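PDB 4BFC: 3-deoxy-d-manno-octulosonic-acid transferase from Acinetobacter baumannii, which probably transfers Kdo from CMP-Kdo to a lipid A precursor in lipopolysaccharide synthesis, the crystallised fragment being its CMP-Kdo-binding C-terminal domain. Local coordinates for residues I75-H80 and W123-L128; E176-I181 and H210-R215. All coordinates share one frame; numbering follows the deposited sequence.

Interaction 1: residues I75-H80 and W123-L128. With SO4 (sulfate ion), chain B.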
ATOM      1  N   ILE A  75      16.588   1.191 -17.024  1.00 18.08           N
ATOM      2  CA  ILE A  75      16.178   2.000 -15.850  1.00 18.54           C
ATOM      3  C   ILE A  75      15.229   1.145 -14.990  1.00 19.02           C
ATOM      4  O   ILE A  75      14.244   0.586 -15.546  1.00 18.04           O
ATOM      5  CB  ILE A  75      15.521   3.325 -16.291  1.00 17.90           C
ATOM      6  CG1 ILE A  75      16.521   4.191 -17.098  1.00 20.99           C
ATOM      7  CG2 ILE A  75      14.959   4.060 -15.011  1.00 17.31           C
ATOM      8  CD1 ILE A  75      15.986   5.548 -17.549  1.00 20.47           C
ATOM      9  N   VAL A  76      15.453   1.060 -13.671  1.00 17.35           N
ATOM     10  CA  VAL A  76      14.586   0.247 -12.757  1.00 16.45           C
ATOM     11  C   VAL A  76      13.950   1.190 -11.719  1.00 16.83           C
ATOM     12  O   VAL A  76      14.677   1.922 -11.063  1.00 19.77           O
ATOM     13  CB  VAL A  76      15.418  -0.858 -12.049  1.00 17.86           C
ATOM     14  CG1 VAL A  76      14.500  -1.649 -11.152  1.00 20.24           C
ATOM     15  CG2 VAL A  76      16.006  -1.796 -13.127  1.00 21.60           C
ATOM     16  N   VAL A  77      12.613   1.189 -11.647  1.00 16.48           N
ATOM     17  CA  VAL A  77      11.892   2.109 -10.749  1.00 18.32           C
ATOM     18  C   VAL A  77      11.008   1.246  -9.830  1.00 17.84           C
ATOM     19  O   VAL A  77       9.839   0.965 -10.149  1.00 19.62           O
ATOM     20  CB  VAL A  77      11.058   3.152 -11.525  1.00 18.04           C
ATOM     21  CG1 VAL A  77      10.609   4.270 -10.558  1.00 20.87           C
ATOM     22  CG2 VAL A  77      11.768   3.651 -12.798  1.00 22.31           C
ATOM     23  N   PRO A  78      11.525   0.751  -8.725  1.00 17.53           N
ATOM     24  CA  PRO A  78      10.697  -0.145  -7.873  1.00 16.25           C
ATOM     25  C   PRO A  78       9.495   0.640  -7.273  1.00 15.80           C
ATOM     26  O   PRO A  78       9.556   1.917  -7.058  1.00 17.86           O
ATOM     27  CB  PRO A  78      11.662  -0.533  -6.722  1.00 16.58           C
ATOM     28  CG  PRO A  78      12.992  -0.421  -7.445  1.00 18.39           C
ATOM     29  CD  PRO A  78      12.892   0.881  -8.159  1.00 17.92           C
ATOM     30  N   ARG A  79       8.346  -0.025  -7.141  1.00 18.55           N
ATOM     31  CA  ARG A  79       7.124   0.648  -6.662  1.00 16.08           C
ATOM     32  C   ARG A  79       7.268   1.166  -5.240  1.00 17.30           C
ATOM     33  O   ARG A  79       6.783   2.246  -4.896  1.00 17.12           O
ATOM     34  CB  ARG A  79       5.990  -0.402  -6.728  1.00 16.14           C
ATOM     35  CG  ARG A  79       4.649   0.128  -6.182  1.00 15.27           C
ATOM     36  CD  ARG A  79       4.156   1.313  -6.997  1.00 15.18           C
ATOM     37  NE  ARG A  79       2.817   1.748  -6.558  1.00 18.78           N
ATOM     38  CZ  ARG A  79       2.203   2.823  -6.955  1.00 21.42           C
ATOM     39  NH1 ARG A  79       2.797   3.649  -7.820  1.00 24.46           N
ATOM     40  NH2 ARG A  79       0.922   3.020  -6.529  1.00 22.58           N
ATOM     41  N   HIS A  80       7.929   0.367  -4.408  1.00 16.87           N
ATOM     42  CA  HIS A  80       8.013   0.672  -2.993  1.00 19.81           C
ATOM     43  C   HIS A  80       9.369   1.169  -2.580  1.00 18.02           C
ATOM     44  O   HIS A  80      10.375   0.426  -2.606  1.00 18.35           O
ATOM     45  CB  HIS A  80       7.633  -0.519  -2.159  1.00 20.60           C
ATOM     46  CG  HIS A  80       6.295  -1.104  -2.523  1.00 23.38           C
ATOM     47  ND1 HIS A  80       6.179  -2.162  -3.365  1.00 28.30           N
ATOM     48  CD2 HIS A  80       5.017  -0.670  -2.240  1.00 24.42           C
ATOM     49  CE1 HIS A  80       4.853  -2.403  -3.555  1.00 24.84           C
ATOM     50  NE2 HIS A  80       4.154  -1.512  -2.827  1.00 24.37           N
ATOM     51  N   TRP A 123       7.643  10.085 -14.194  1.00 24.85           N
ATOM     52  CA  TRP A 123       7.459  10.772 -15.466  1.00 28.49           C
ATOM     53  C   TRP A 123       8.775  11.076 -16.153  1.00 24.39           C
ATOM     54  O   TRP A 123       8.881  10.946 -17.343  1.00 22.84           O
ATOM     55  CB  TRP A 123       6.645  12.059 -15.314  1.00 32.03           C
ATOM     56  CG  TRP A 123       5.175  11.746 -15.323  1.00 36.34           C
ATOM     57  CD1 TRP A 123       4.486  10.940 -14.421  1.00 41.98           C
ATOM     58  CD2 TRP A 123       4.167  12.144 -16.337  1.00 41.49           C
ATOM     59  NE1 TRP A 123       3.155  10.851 -14.764  1.00 42.15           N
ATOM     60  CE2 TRP A 123       2.895  11.545 -15.900  1.00 43.76           C
ATOM     61  CE3 TRP A 123       4.184  12.918 -17.499  1.00 45.58           C
ATOM     62  CZ2 TRP A 123       1.707  11.725 -16.617  1.00 45.95           C
ATOM     63  CZ3 TRP A 123       2.978  13.084 -18.215  1.00 48.58           C
ATOM     64  CH2 TRP A 123       1.773  12.500 -17.776  1.00 46.67           C
ATOM     65  N   LEU A 124       9.781  11.481 -15.379  1.00 24.90           N
ATOM     66  CA  LEU A 124      11.078  11.743 -15.983  1.00 22.68           C
ATOM     67  C   LEU A 124      11.610  10.476 -16.705  1.00 23.26           C
ATOM     68  O   LEU A 124      12.087  10.595 -17.840  1.00 22.75           O
ATOM     69  CB  LEU A 124      12.090  12.206 -14.910  1.00 25.00           C
ATOM     70  CG  LEU A 124      13.591  12.425 -15.164  1.00 25.03           C
ATOM     71  CD1 LEU A 124      13.698  13.382 -16.321  1.00 26.59           C
ATOM     72  CD2 LEU A 124      14.303  12.952 -13.885  1.00 23.44           C
ATOM     73  N   TRP A 125      11.572   9.333 -16.004  1.00 21.35           N
ATOM     74  CA  TRP A 125      12.123   8.062 -16.551  1.00 21.56           C
ATOM     75  C   TRP A 125      11.330   7.635 -17.756  1.00 20.87           C
ATOM     76  O   TRP A 125      11.908   7.306 -18.769  1.00 21.70           O
ATOM     77  CB  TRP A 125      12.199   6.975 -15.507  1.00 23.45           C
ATOM     78  CG  TRP A 125      12.851   7.521 -14.243  1.00 22.17           C
ATOM     79  CD1 TRP A 125      12.307   7.552 -12.985  1.00 24.64           C
ATOM     80  CD2 TRP A 125      14.098   8.284 -14.154  1.00 24.87           C
ATOM     81  NE1 TRP A 125      13.123   8.230 -12.106  1.00 24.16           N
ATOM     82  CE2 TRP A 125      14.220   8.695 -12.748  1.00 24.13           C
ATOM     83  CE3 TRP A 125      15.076   8.668 -15.061  1.00 23.40           C
ATOM     84  CZ2 TRP A 125      15.282   9.431 -12.303  1.00 24.20           C
ATOM     85  CZ3 TRP A 125      16.139   9.469 -14.601  1.00 22.15           C
ATOM     86  CH2 TRP A 125      16.259   9.784 -13.241  1.00 22.90           C
ATOM     87  N   TYR A 126       9.996   7.611 -17.658  1.00 21.02           N
ATOM     88  CA  TYR A 126       9.222   7.315 -18.920  1.00 22.27           C
ATOM     89  C   TYR A 126       9.596   8.266 -20.088  1.00 23.95           C
ATOM     90  O   TYR A 126       9.730   7.850 -21.217  1.00 22.91           O
ATOM     91  CB  TYR A 126       7.715   7.523 -18.676  1.00 22.62           C
ATOM     92  CG  TYR A 126       7.032   6.488 -17.845  1.00 21.54           C
ATOM     93  CD1 TYR A 126       7.295   5.132 -18.080  1.00 20.28           C
ATOM     94  CD2 TYR A 126       6.094   6.836 -16.844  1.00 20.79           C
ATOM     95  CE1 TYR A 126       6.667   4.143 -17.361  1.00 22.41           C
ATOM     96  CE2 TYR A 126       5.449   5.831 -16.119  1.00 19.30           C
ATOM     97  CZ  TYR A 126       5.734   4.507 -16.385  1.00 22.55           C
ATOM     98  OH  TYR A 126       5.104   3.525 -15.708  1.00 22.47           O
ATOM     99  N   ALA A 127       9.810   9.551 -19.800  1.00 22.48           N
ATOM    100  CA  ALA A 127      10.144  10.503 -20.868  1.00 23.77           C
ATOM    101  C   ALA A 127      11.541  10.208 -21.494  1.00 24.84           C
ATOM    102  O   ALA A 127      11.856  10.671 -22.594  1.00 29.04           O
ATOM    103  CB  ALA A 127      10.096  11.934 -20.348  1.00 22.69           C
ATOM    104  N   LEU A 128      12.349   9.437 -20.793  1.00 21.23           N
ATOM    105  CA  LEU A 128      13.679   9.033 -21.291  1.00 21.59           C
ATOM    106  C   LEU A 128      13.679   7.655 -21.975  1.00 24.60           C
ATOM    107  O   LEU A 128      14.724   7.201 -22.514  1.00 23.05           O
ATOM    108  CB  LEU A 128      14.740   9.115 -20.177  1.00 25.23           C
ATOM    109  CG  LEU A 128      15.061  10.544 -19.678  1.00 26.31           C
ATOM    110  CD1 LEU A 128      16.030  10.459 -18.518  1.00 27.17           C
ATOM    111  CD2 LEU A 128      15.680  11.364 -20.811  1.00 31.12           C
TER
HETATM  112  S   SO4 B 500       0.864  -1.082  -4.131  0.80 25.51           S
HETATM  113  O1  SO4 B 500      -0.557  -0.713  -3.788  0.80 27.65           O
HETATM  114  O2  SO4 B 500       0.825  -1.936  -5.348  0.80 26.50           O
HETATM  115  O3  SO4 B 500       1.583  -1.879  -3.092  0.80 25.03           O
HETATM  116  O4  SO4 B 500       1.490   0.170  -4.499  0.80 27.58           O
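Ile75 and Val77 of strand 72-78 pack against the indole of Trp125, joining helix 122-128 to the parallel sheet of a C-terminal Rossmann-like domain, consistent with the GT-B fold of Kdo transferases, whose donor binds in this domain. This helix, part of the beta-alpha-beta crossover between strands 113-115 and 131-134, lies against one face of the sheet. The Ile75 side chain meets Trp125 at about a right angle, with CG2 4.0 Å from Trp125 CB and CD1 4.1 Å from Trp125 CE3, so its branches touch both the root of the indole and its six-membered ring. Holding CG1 beside its own backbone N (chi1 -62°) sends the longer arm on to that second site. Further along the strand, Val77 CG2 lies 3.9 Å from Trp125 CD1 on the pyrrole part; both approaches to the ring are oblique. Branched aliphatic residues suit a strand and give a broad apolar surface, while the large indole bridges helix and sheet. Trp125 also packs against Ala116, and CG of its neighbour Leu124 lies over one indole face, toward its rim.

Backbone bonds to Val45 and Ile47 on one flank and to Tyr114 and Ala116 on the other hold the strand within the sheet. Beyond its C-terminal end, where Rossmann-like folds usually bind ligands, Arg79 and His80 grip a sulfate ion, probably from the crystallisation liquor. Its place suggests an anion site, perhaps for the phosphate of CMP-Kdo. Arg79 CG packs over one face of the His80 ring, and His51 meets that ring edge-to-face. In plane at the ring edge, His80 NE2 donates to sulfate O3 at 2.6 Å; likewise at the guanidinium edge, Arg79 NE donates to sulfate O4 at 2.9 Å in a nearly straight bond (174°).

Interaction 2: residues E176-I181 and H210-R215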
ATOM      1  N   GLU A 176      -7.504  -2.261 -29.231  1.00 34.47           N
ATOM      2  CA  GLU A 176      -6.991  -1.447 -30.348  1.00 33.00           C
ATOM      3  C   GLU A 176      -5.515  -1.725 -30.743  1.00 28.85           C
ATOM      4  O   GLU A 176      -4.908  -0.871 -31.427  1.00 30.31           O
ATOM      5  CB  GLU A 176      -7.152   0.025 -30.032  1.00 37.94           C
ATOM      6  CG  GLU A 176      -8.588   0.437 -29.744  1.00 45.31           C
ATOM      7  CD  GLU A 176      -9.490   0.237 -30.926  1.00 51.21           C
ATOM      8  OE1 GLU A 176      -9.135   0.719 -32.025  1.00 54.86           O
ATOM      9  OE2 GLU A 176     -10.556  -0.401 -30.748  1.00 57.00           O
ATOM     10  N   ASN A 177      -4.968  -2.861 -30.290  1.00 29.83           N
ATOM     11  CA  ASN A 177      -3.551  -3.271 -30.501  1.00 29.89           C
ATOM     12  C   ASN A 177      -2.591  -2.168 -30.079  1.00 30.60           C
ATOM     13  O   ASN A 177      -1.696  -1.759 -30.802  1.00 33.47           O
ATOM     14  CB  ASN A 177      -3.341  -3.710 -31.983  1.00 30.63           C
ATOM     15  CG  ASN A 177      -4.177  -4.930 -32.324  1.00 32.91           C
ATOM     16  OD1 ASN A 177      -4.058  -5.979 -31.680  1.00 39.65           O
ATOM     17  ND2 ASN A 177      -5.061  -4.790 -33.286  1.00 38.76           N
ATOM     18  N   ALA A 178      -2.811  -1.681 -28.856  1.00 28.46           N
ATOM     19  CA  ALA A 178      -2.186  -0.456 -28.441  1.00 27.01           C
ATOM     20  C   ALA A 178      -1.248  -0.667 -27.232  1.00 24.65           C
ATOM     21  O   ALA A 178      -0.526   0.262 -26.886  1.00 25.71           O
ATOM     22  CB  ALA A 178      -3.240   0.585 -28.138  1.00 26.83           C
ATOM     23  N   VAL A 179      -1.207  -1.903 -26.727  1.00 24.82           N
ATOM     24  CA  VAL A 179      -0.414  -2.317 -25.554  1.00 23.66           C
ATOM     25  C   VAL A 179       0.005  -3.777 -25.754  1.00 26.14           C
ATOM     26  O   VAL A 179      -0.740  -4.597 -26.354  1.00 30.56           O
ATOM     27  CB  VAL A 179      -1.211  -2.174 -24.240  1.00 21.13           C
ATOM     28  CG1 VAL A 179      -2.323  -3.219 -24.121  1.00 22.81           C
ATOM     29  CG2 VAL A 179      -0.250  -2.277 -23.030  1.00 23.03           C
ATOM     30  N   LEU A 180       1.200  -4.103 -25.321  1.00 22.95           N
ATOM     31  CA  LEU A 180       1.736  -5.429 -25.473  1.00 22.43           C
ATOM     32  C   LEU A 180       1.641  -6.237 -24.197  1.00 24.68           C
ATOM     33  O   LEU A 180       2.060  -5.823 -23.093  1.00 24.57           O
ATOM     34  CB  LEU A 180       3.192  -5.390 -26.001  1.00 26.73           C
ATOM     35  CG  LEU A 180       3.244  -4.603 -27.345  1.00 32.38           C
ATOM     36  CD1 LEU A 180       4.648  -4.080 -27.584  1.00 31.77           C
ATOM     37  CD2 LEU A 180       2.858  -5.496 -28.487  1.00 33.21           C
ATOM     38  N   ILE A 181       1.059  -7.419 -24.308  1.00 25.70           N
ATOM     39  CA  ILE A 181       0.975  -8.295 -23.165  1.00 23.04           C
ATOM     40  C   ILE A 181       2.034  -9.420 -23.146  1.00 26.87           C
ATOM     41  O   ILE A 181       2.156 -10.265 -24.083  1.00 28.01           O
ATOM     42  CB  ILE A 181      -0.470  -8.894 -23.046  1.00 21.33           C
ATOM     43  CG1 ILE A 181      -1.493  -7.772 -23.185  1.00 22.61           C
ATOM     44  CG2 ILE A 181      -0.586  -9.707 -21.779  1.00 25.28           C
ATOM     45  CD1 ILE A 181      -1.598  -6.857 -21.957  1.00 26.46           C
ATOM     46  N   HIS A 210      -2.413   6.484 -29.068  1.00 39.23           N
ATOM     47  CA  HIS A 210      -2.985   7.823 -29.257  1.00 42.66           C
ATOM     48  C   HIS A 210      -4.418   7.900 -29.722  1.00 43.02           C
ATOM     49  O   HIS A 210      -5.131   8.830 -29.333  1.00 49.20           O
ATOM     50  CB  HIS A 210      -2.049   8.748 -30.043  1.00 46.01           C
ATOM     51  CG  HIS A 210      -1.199   9.594 -29.139  1.00 58.62           C
ATOM     52  ND1 HIS A 210      -1.415  10.917 -28.964  1.00 58.79           N
ATOM     53  CD2 HIS A 210      -0.166   9.238 -28.256  1.00 59.91           C
ATOM     54  CE1 HIS A 210      -0.533  11.396 -28.051  1.00 67.82           C
ATOM     55  NE2 HIS A 210       0.228  10.365 -27.618  1.00 65.54           N
ATOM     56  N   LYS A 211      -4.872   6.921 -30.502  1.00 44.61           N
ATOM     57  CA  LYS A 211      -6.295   6.797 -30.841  1.00 42.42           C
ATOM     58  C   LYS A 211      -7.163   6.539 -29.605  1.00 43.07           C
ATOM     59  O   LYS A 211      -8.142   7.251 -29.354  1.00 43.48           O
ATOM     60  CB  LYS A 211      -6.538   5.667 -31.849  1.00 44.49           C
ATOM     61  CG  LYS A 211      -6.570   6.082 -33.319  1.00 50.38           C
ATOM     62  CD  LYS A 211      -6.738   4.851 -34.206  1.00 49.68           C
ATOM     63  CE  LYS A 211      -6.186   5.080 -35.609  0.50 49.57           C
ATOM     64  NZ  LYS A 211      -6.096   3.804 -36.374  0.50 48.71           N
ATOM     65  N   VAL A 212      -6.808   5.511 -28.835  1.00 37.93           N
ATOM     66  CA  VAL A 212      -7.560   5.165 -27.645  1.00 36.74           C
ATOM     67  C   VAL A 212      -7.551   6.385 -26.727  1.00 37.39           C
ATOM     68  O   VAL A 212      -8.576   6.714 -26.139  1.00 38.14           O
ATOM     69  CB  VAL A 212      -6.958   3.956 -26.904  1.00 37.83           C
ATOM     70  CG1 VAL A 212      -7.711   3.652 -25.606  1.00 38.30           C
ATOM     71  CG2 VAL A 212      -6.932   2.728 -27.804  1.00 34.92           C
ATOM     72  N   LEU A 213      -6.400   7.058 -26.615  1.00 38.14           N
ATOM     73  CA  LEU A 213      -6.255   8.146 -25.645  1.00 38.26           C
ATOM     74  C   LEU A 213      -7.119   9.333 -25.963  1.00 43.42           C
ATOM     75  O   LEU A 213      -7.596  10.017 -25.048  1.00 43.45           O
ATOM     76  CB  LEU A 213      -4.783   8.575 -25.462  1.00 38.57           C
ATOM     77  CG  LEU A 213      -3.903   7.649 -24.618  1.00 34.41           C
ATOM     78  CD1 LEU A 213      -2.439   8.027 -24.875  1.00 34.04           C
ATOM     79  CD2 LEU A 213      -4.239   7.705 -23.137  1.00 33.38           C
ATOM     80  N   GLN A 214      -7.348   9.569 -27.251  1.00 46.02           N
ATOM     81  CA  GLN A 214      -8.106  10.746 -27.668  1.00 52.71           C
ATOM     82  C   GLN A 214      -9.602  10.634 -27.384  1.00 58.26           C
ATOM     83  O   GLN A 214     -10.189  11.542 -26.774  1.00 58.66           O
ATOM     84  CB  GLN A 214      -7.821  11.099 -29.120  1.00 49.42           C
ATOM     85  CG  GLN A 214      -6.606  11.997 -29.234  1.00 50.46           C
ATOM     86  CD  GLN A 214      -6.519  12.710 -30.569  0.50 51.39           C
ATOM     87  OE1 GLN A 214      -7.128  12.292 -31.559  0.50 53.34           O
ATOM     88  NE2 GLN A 214      -5.756  13.797 -30.603  0.50 51.39           N
ATOM     89  N   ARG A 215     -10.206   9.524 -27.801  1.00 55.10           N
ATOM     90  CA  ARG A 215     -11.644   9.308 -27.599  1.00 54.37           C
ATOM     91  C   ARG A 215     -12.036   9.346 -26.114  1.00 57.57           C
ATOM     92  O   ARG A 215     -11.274   8.909 -25.238  1.00 66.09           O
ATOM     93  CB  ARG A 215     -12.087   7.989 -28.229  1.00 44.34           C
ATOM     94  CG  ARG A 215     -11.477   6.775 -27.554  1.00 49.77           C
ATOM     95  CD  ARG A 215     -12.005   5.449 -28.083  1.00 46.56           C
ATOM     96  NE  ARG A 215     -11.580   5.185 -29.455  1.00 55.34           N
ATOM     97  CZ  ARG A 215     -11.249   3.978 -29.912  1.00 53.40           C
ATOM     98  NH1 ARG A 215     -11.265   2.929 -29.098  1.00 54.77           N
ATOM     99  NH2 ARG A 215     -10.884   3.821 -31.174  1.00 53.65           N
TER
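A Schellman motif ends helix 167-175 and brings Glu176 and Ala178 against Val212 and Arg215 near the end of helix 199-214. Asn177 is its C-prime residue, with a positive phi that asparagine tolerates better than most residues; Ala178 N bonds to Phe173 O and Asn177 N to Ile174 O. The reversal sets the small Ala178 methyl 4.3 Å from Val212 CG2. The same methyl of Val212 packs more tightly against the aliphatic stem of Glu176, lying 3.4 Å from its CG and 3.5 Å from its CB. Valine serves well here: buried, it reaches the turn with its CG2 branch and also touches Phe173.

Within the Rossmann-like domain, the turn leads into strand 180-181, the outermost strand at that end of the sheet, and the last turn of helix 199-214 lies beside it. Glutamate fits at the margin because its stem is apolar while its acid group can reach toward solvent. A bend at chi2 (-63°) turns the carboxylate to Arg215, which comes from the opposite direction. The resulting salt bridge is long, 3.7 Å from Glu176 OE1 to Arg215 NH2. Each carboxylate oxygen faces one terminal nitrogen, Glu176 OE2 lying 3.8 Å from Arg215 NH1, but the planes are turned 75° apart, so the attraction is probably loose. A bend at chi3 (68°) brings the guanidinium back over Val212, whose CA lies 4.3 Å above one face, toward its rim. Gln208 NE2 bonds to Glu176 O, and Gln208 OE1 accepts from Lys211 NZ.

The two contacts follow in series along the chain: interaction 1 closes at Leu128 before interaction 2 opens at Glu176. Their centres lie 21 Å apart, with nearest atoms about 9 Å apart, and both reach the one parallel sheet. The centre of interaction 1, on interior strand 72-78, is about 7 Å from the centre of the chain; that of interaction 2, beside outermost strand 180-181, is about 18 Å from it. Helix 148-152 spans part of the gap, touching Trp123, Tyr126, Val179 and Leu213. One contact seats a crossover helix below what is perhaps the donor site; the other sets the end of the last modelled helix against the turn leading into the marginal strand.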